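Local coordinates for capsid protein (Infectious hypodermal and hematopoietic necrosis virus, PDB 3N7X) that forms the icosahedral shell of a shrimp densovirus, sixty copies of a beta-barrel subunit probably enclosing the viral genome, at residues 218-230 with 310-322. Residues are numbered along the deposited sequence; the frame is centred on the assembly and turned at random.
Sequences RNWYGGEIPTTGP and QYLHAPCTGQLNK
N219 and H313 illustrate how an amide can be laid on an aromatic ring: their planes lie 9° apart, with CG of N219 3.6 Å above the ring. Following N219 outward, CB makes a CH-pi contact over that face, 4.2 Å from the H313 centroid; CG sits over the middle; OD1 is 3.5 Å from H313 CE1; and ND2 lies above the CD2–NE2 side. ND2 also reaches Y221 OH, nearly in its own amide plane, and V251 O. The imidazole is fixed at both nitrogens, since ND1 donates to Y311 O at 2.9 Å and NE2 is hydrogen-bonded to V251 N. With CG anti to the carbonyl carbon (chi1 -64°), Y221 carries its ring across the H313 side chain, CE1 meeting H313 CB at 3.5 Å.

Along the backbones, H313 N donates to W220 O and G222 N to H313 O, while a water joins W220 N to Y311 O. Farther along, G318 N binds P230 O at 3.0 Å, and P230 CD packs against CD1 of L320. The two segments of the chain thus meet in a very short parallel bridge, Y221 beside H313, between two long loops, a small addition beside the antiparallel beta-barrel typical of parvovirus capsid proteins.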
loop_
_atom_site.group_PDB
_atom_site.type_symbol
_atom_site.label_atom_id
_atom_site.label_comp_id
_atom_site.label_asym_id
_atom_site.label_seq_id
_atom_site.Cartn_x
_atom_site.Cartn_y
_atom_site.Cartn_z
ATOM N N ARG A 218 22.469 -83.788 -4.602
ATOM C CA ARG A 218 23.266 -83.670 -3.385
ATOM C C ARG A 218 24.518 -84.554 -3.400
ATOM O O ARG A 218 25.500 -84.247 -2.720
ATOM C CB ARG A 218 22.419 -83.997 -2.147
ATOM C CG ARG A 218 22.296 -85.478 -1.806
ATOM C CD ARG A 218 21.207 -85.667 -0.769
ATOM N NE ARG A 218 19.913 -85.281 -1.323
ATOM C CZ ARG A 218 18.906 -84.773 -0.620
ATOM N NH1 ARG A 218 19.028 -84.575 0.686
ATOM N NH2 ARG A 218 17.772 -84.459 -1.229
ATOM N N ASN A 219 24.490 -85.639 -4.173
ATOM C CA ASN A 219 25.632 -86.549 -4.243
ATOM C C ASN A 219 26.223 -86.699 -5.635
ATOM O O ASN A 219 25.652 -86.247 -6.629
ATOM C CB ASN A 219 25.238 -87.958 -3.788
ATOM C CG ASN A 219 24.639 -87.983 -2.407
ATOM O OD1 ASN A 219 25.183 -87.399 -1.469
ATOM N ND2 ASN A 219 23.519 -88.679 -2.266
ATOM N N TRP A 220 27.385 -87.343 -5.678
ATOM C CA TRP A 220 28.061 -87.679 -6.923
ATOM C C TRP A 220 27.877 -89.198 -6.960
ATOM O O TRP A 220 27.899 -89.854 -5.913
ATOM C CB TRP A 220 29.557 -87.348 -6.868
ATOM C CG TRP A 220 29.880 -85.888 -7.004
ATOM C CD1 TRP A 220 30.337 -85.053 -6.024
ATOM C CD2 TRP A 220 29.767 -85.090 -8.191
ATOM N NE1 TRP A 220 30.514 -83.784 -6.525
ATOM C CE2 TRP A 220 30.172 -83.777 -7.852
ATOM C CE3 TRP A 220 29.363 -85.356 -9.509
ATOM C CZ2 TRP A 220 30.185 -82.728 -8.781
ATOM C CZ3 TRP A 220 29.374 -84.314 -10.438
ATOM C CH2 TRP A 220 29.784 -83.014 -10.065
ATOM N N TYR A 221 27.683 -89.758 -8.147
ATOM C CA TYR A 221 27.486 -91.195 -8.280
ATOM C C TYR A 221 28.573 -91.801 -9.148
ATOM O O TYR A 221 29.072 -91.153 -10.070
ATOM C CB TYR A 221 26.098 -91.464 -8.870
ATOM C CG TYR A 221 24.994 -90.989 -7.949
ATOM C CD1 TYR A 221 24.431 -91.847 -7.004
ATOM C CD2 TYR A 221 24.591 -89.650 -7.941
ATOM C CE1 TYR A 221 23.502 -91.385 -6.064
ATOM C CE2 TYR A 221 23.666 -89.176 -7.005
ATOM C CZ TYR A 221 23.129 -90.052 -6.067
ATOM O OH TYR A 221 22.246 -89.594 -5.117
ATOM N N GLY A 222 28.948 -93.040 -8.847
ATOM C CA GLY A 222 29.987 -93.694 -9.621
ATOM C C GLY A 222 29.514 -94.878 -10.447
ATOM O O GLY A 222 28.338 -95.243 -10.402
ATOM N N GLY A 223 30.436 -95.467 -11.209
ATOM C CA GLY A 223 30.112 -96.623 -12.026
ATOM C C GLY A 223 29.642 -96.295 -13.427
ATOM O O GLY A 223 29.241 -95.169 -13.714
ATOM N N GLU A 224 29.697 -97.290 -14.306
ATOM C CA GLU A 224 29.256 -97.112 -15.684
ATOM C C GLU A 224 27.763 -97.397 -15.747
ATOM O O GLU A 224 27.158 -97.827 -14.765
ATOM C CB GLU A 224 29.949 -98.105 -16.621
ATOM C CG GLU A 224 31.429 -98.323 -16.392
ATOM C CD GLU A 224 32.014 -99.324 -17.384
ATOM O OE1 GLU A 224 31.342 -100.344 -17.669
ATOM O OE2 GLU A 224 33.146 -99.100 -17.872
ATOM N N ILE A 225 27.174 -97.146 -16.909
ATOM C CA ILE A 225 25.768 -97.438 -17.125
ATOM C C ILE A 225 25.823 -98.587 -18.125
ATOM O O ILE A 225 25.953 -98.379 -19.332
ATOM C CB ILE A 225 25.000 -96.226 -17.709
ATOM C CG1 ILE A 225 24.743 -95.186 -16.611
ATOM C CG2 ILE A 225 23.649 -96.675 -18.258
ATOM C CD1 ILE A 225 25.972 -94.556 -16.049
ATOM N N PRO A 226 25.744 -99.826 -17.619
ATOM C CA PRO A 226 25.792 -101.056 -18.410
ATOM C C PRO A 226 24.656 -101.250 -19.394
ATOM O O PRO A 226 23.686 -100.500 -19.424
ATOM C CB PRO A 226 25.813 -102.141 -17.344
ATOM C CG PRO A 226 24.899 -101.567 -16.316
ATOM C CD PRO A 226 25.389 -100.132 -16.221
ATOM N N THR A 227 24.794 -102.295 -20.190
ATOM C CA THR A 227 23.823 -102.638 -21.202
ATOM C C THR A 227 22.896 -103.718 -20.657
ATOM O O THR A 227 21.877 -104.053 -21.259
ATOM C CB THR A 227 24.551 -103.178 -22.433
ATOM O OG1 THR A 227 23.616 -103.355 -23.495
ATOM C CG2 THR A 227 25.201 -104.524 -22.119
ATOM N N THR A 228 23.259 -104.243 -19.495
ATOM C CA THR A 228 22.526 -105.328 -18.860
ATOM C C THR A 228 21.391 -104.939 -17.918
ATOM O O THR A 228 20.405 -105.668 -17.795
ATOM C CB THR A 228 23.495 -106.200 -18.073
ATOM O OG1 THR A 228 24.006 -105.450 -16.962
ATOM C CG2 THR A 228 24.664 -106.617 -18.960
ATOM N N GLY A 229 21.531 -103.813 -17.233
ATOM C CA GLY A 229 20.492 -103.409 -16.306
ATOM C C GLY A 229 20.263 -101.913 -16.277
ATOM O O GLY A 229 21.218 -101.126 -16.303
ATOM N N PRO A 230 18.996 -101.487 -16.216
ATOM C CA PRO A 230 18.692 -100.057 -16.185
ATOM C C PRO A 230 19.225 -99.365 -14.933
ATOM O O PRO A 230 19.075 -99.869 -13.819
ATOM C CB PRO A 230 17.167 -100.032 -16.266
ATOM C CG PRO A 230 16.780 -101.284 -15.545
ATOM C CD PRO A 230 17.767 -102.291 -16.090
ATOM N N GLN A 310 34.889 -92.388 -0.520
ATOM C CA GLN A 310 34.190 -91.943 0.678
ATOM C C GLN A 310 32.880 -91.221 0.406
ATOM O O GLN A 310 32.031 -91.129 1.294
ATOM C CB GLN A 310 35.082 -91.014 1.504
ATOM C CG GLN A 310 36.247 -91.680 2.194
ATOM C CD GLN A 310 36.999 -90.712 3.081
ATOM O OE1 GLN A 310 36.420 -90.102 3.977
ATOM N NE2 GLN A 310 38.293 -90.562 2.835
ATOM N N TYR A 311 32.704 -90.703 -0.806
ATOM C CA TYR A 311 31.475 -89.976 -1.102
ATOM C C TYR A 311 30.725 -90.375 -2.368
ATOM O O TYR A 311 29.595 -89.938 -2.571
ATOM C CB TYR A 311 31.756 -88.465 -1.113
ATOM C CG TYR A 311 32.785 -88.037 -2.130
ATOM C CD1 TYR A 311 32.449 -87.891 -3.475
ATOM C CD2 TYR A 311 34.108 -87.804 -1.751
ATOM C CE1 TYR A 311 33.404 -87.520 -4.422
ATOM C CE2 TYR A 311 35.073 -87.436 -2.688
ATOM C CZ TYR A 311 34.715 -87.295 -4.023
ATOM O OH TYR A 311 35.665 -86.930 -4.954
ATOM N N LEU A 312 31.330 -91.187 -3.226
ATOM C CA LEU A 312 30.619 -91.608 -4.430
ATOM C C LEU A 312 29.546 -92.624 -4.069
ATOM O O LEU A 312 29.843 -93.714 -3.585
ATOM C CB LEU A 312 31.563 -92.235 -5.458
ATOM C CG LEU A 312 32.433 -91.289 -6.285
ATOM C CD1 LEU A 312 33.069 -92.077 -7.424
ATOM C CD2 LEU A 312 31.587 -90.154 -6.849
ATOM N N HIS A 313 28.294 -92.256 -4.292
ATOM C CA HIS A 313 27.191 -93.155 -4.000
ATOM C C HIS A 313 26.945 -94.066 -5.194
ATOM O O HIS A 313 27.437 -93.817 -6.294
ATOM C CB HIS A 313 25.925 -92.354 -3.690
ATOM C CG HIS A 313 25.924 -91.727 -2.331
ATOM N ND1 HIS A 313 26.900 -90.846 -1.916
ATOM C CD2 HIS A 313 25.065 -91.858 -1.291
ATOM C CE1 HIS A 313 26.641 -90.461 -0.679
ATOM N NE2 HIS A 313 25.534 -91.060 -0.277
ATOM N N ALA A 314 26.191 -95.133 -4.969
ATOM C CA ALA A 314 25.868 -96.061 -6.042
ATOM C C ALA A 314 24.409 -95.830 -6.410
ATOM O O ALA A 314 23.525 -95.840 -5.548
ATOM C CB ALA A 314 26.078 -97.495 -5.584
ATOM N N PRO A 315 24.139 -95.601 -7.697
ATOM C CA PRO A 315 22.767 -95.367 -8.143
ATOM C C PRO A 315 21.896 -96.608 -8.031
ATOM O O PRO A 315 22.391 -97.735 -7.982
ATOM C CB PRO A 315 22.950 -94.931 -9.592
ATOM C CG PRO A 315 24.156 -95.720 -10.021
ATOM C CD PRO A 315 25.080 -95.541 -8.830
ATOM N N CYS A 316 20.591 -96.386 -7.988
ATOM C CA CYS A 316 19.636 -97.474 -7.914
ATOM C C CYS A 316 19.561 -98.106 -9.306
ATOM O O CYS A 316 19.683 -97.409 -10.319
ATOM C CB CYS A 316 18.266 -96.919 -7.522
ATOM S SG CYS A 316 16.989 -98.161 -7.219
ATOM N N THR A 317 19.376 -99.422 -9.358
ATOM C CA THR A 317 19.258 -100.121 -10.637
ATOM C C THR A 317 18.077 -101.088 -10.614
ATOM O O THR A 317 17.616 -101.504 -9.545
ATOM C CB THR A 317 20.541 -100.919 -10.983
ATOM O OG1 THR A 317 20.794 -101.889 -9.961
ATOM C CG2 THR A 317 21.738 -99.987 -11.101
ATOM N N GLY A 318 17.586 -101.440 -11.798
ATOM C CA GLY A 318 16.463 -102.360 -11.894
ATOM C C GLY A 318 16.759 -103.476 -12.874
ATOM O O GLY A 318 17.909 -103.885 -13.018
ATOM N N GLN A 319 15.725 -103.976 -13.546
ATOM C CA GLN A 319 15.901 -105.040 -14.524
ATOM C C GLN A 319 15.123 -104.695 -15.779
ATOM O O GLN A 319 14.049 -104.105 -15.707
ATOM C CB GLN A 319 15.410 -106.385 -13.973
ATOM C CG GLN A 319 16.099 -106.824 -12.695
ATOM C CD GLN A 319 15.504 -106.166 -11.457
ATOM O OE1 GLN A 319 16.188 -105.986 -10.445
ATOM N NE2 GLN A 319 14.221 -105.815 -11.526
ATOM N N LEU A 320 15.672 -105.069 -16.928
ATOM C CA LEU A 320 15.034 -104.800 -18.208
ATOM C C LEU A 320 13.595 -105.321 -18.330
ATOM O O LEU A 320 12.816 -104.794 -19.125
ATOM C CB LEU A 320 15.889 -105.385 -19.337
ATOM C CG LEU A 320 16.971 -104.532 -20.016
ATOM C CD1 LEU A 320 17.180 -103.218 -19.289
ATOM C CD2 LEU A 320 18.259 -105.332 -20.084
ATOM N N ASN A 321 13.238 -106.344 -17.552
ATOM C CA ASN A 321 11.888 -106.909 -17.621
ATOM C C ASN A 321 11.020 -106.560 -16.423
ATOM O O ASN A 321 9.993 -107.203 -16.179
ATOM C CB ASN A 321 11.944 -108.433 -17.759
ATOM C CG ASN A 321 12.647 -109.106 -16.587
ATOM O OD1 ASN A 321 12.885 -108.488 -15.546
ATOM N ND2 ASN A 321 12.973 -110.383 -16.751
ATOM N N LYS A 322 11.440 -105.546 -15.675
ATOM C CA LYS A 322 10.694 -105.108 -14.504
ATOM C C LYS A 322 10.372 -103.622 -14.575
ATOM O O LYS A 322 11.046 -102.851 -15.261
ATOM C CB LYS A 322 11.485 -105.382 -13.224
ATOM C CG LYS A 322 11.717 -106.841 -12.932
ATOM C CD LYS A 322 10.425 -107.567 -12.637
ATOM C CE LYS A 322 10.696 -109.053 -12.465
ATOM N NZ LYS A 322 9.454 -109.830 -12.211
HETATM O O HOH W 1 28.709 -87.285 -3.377
#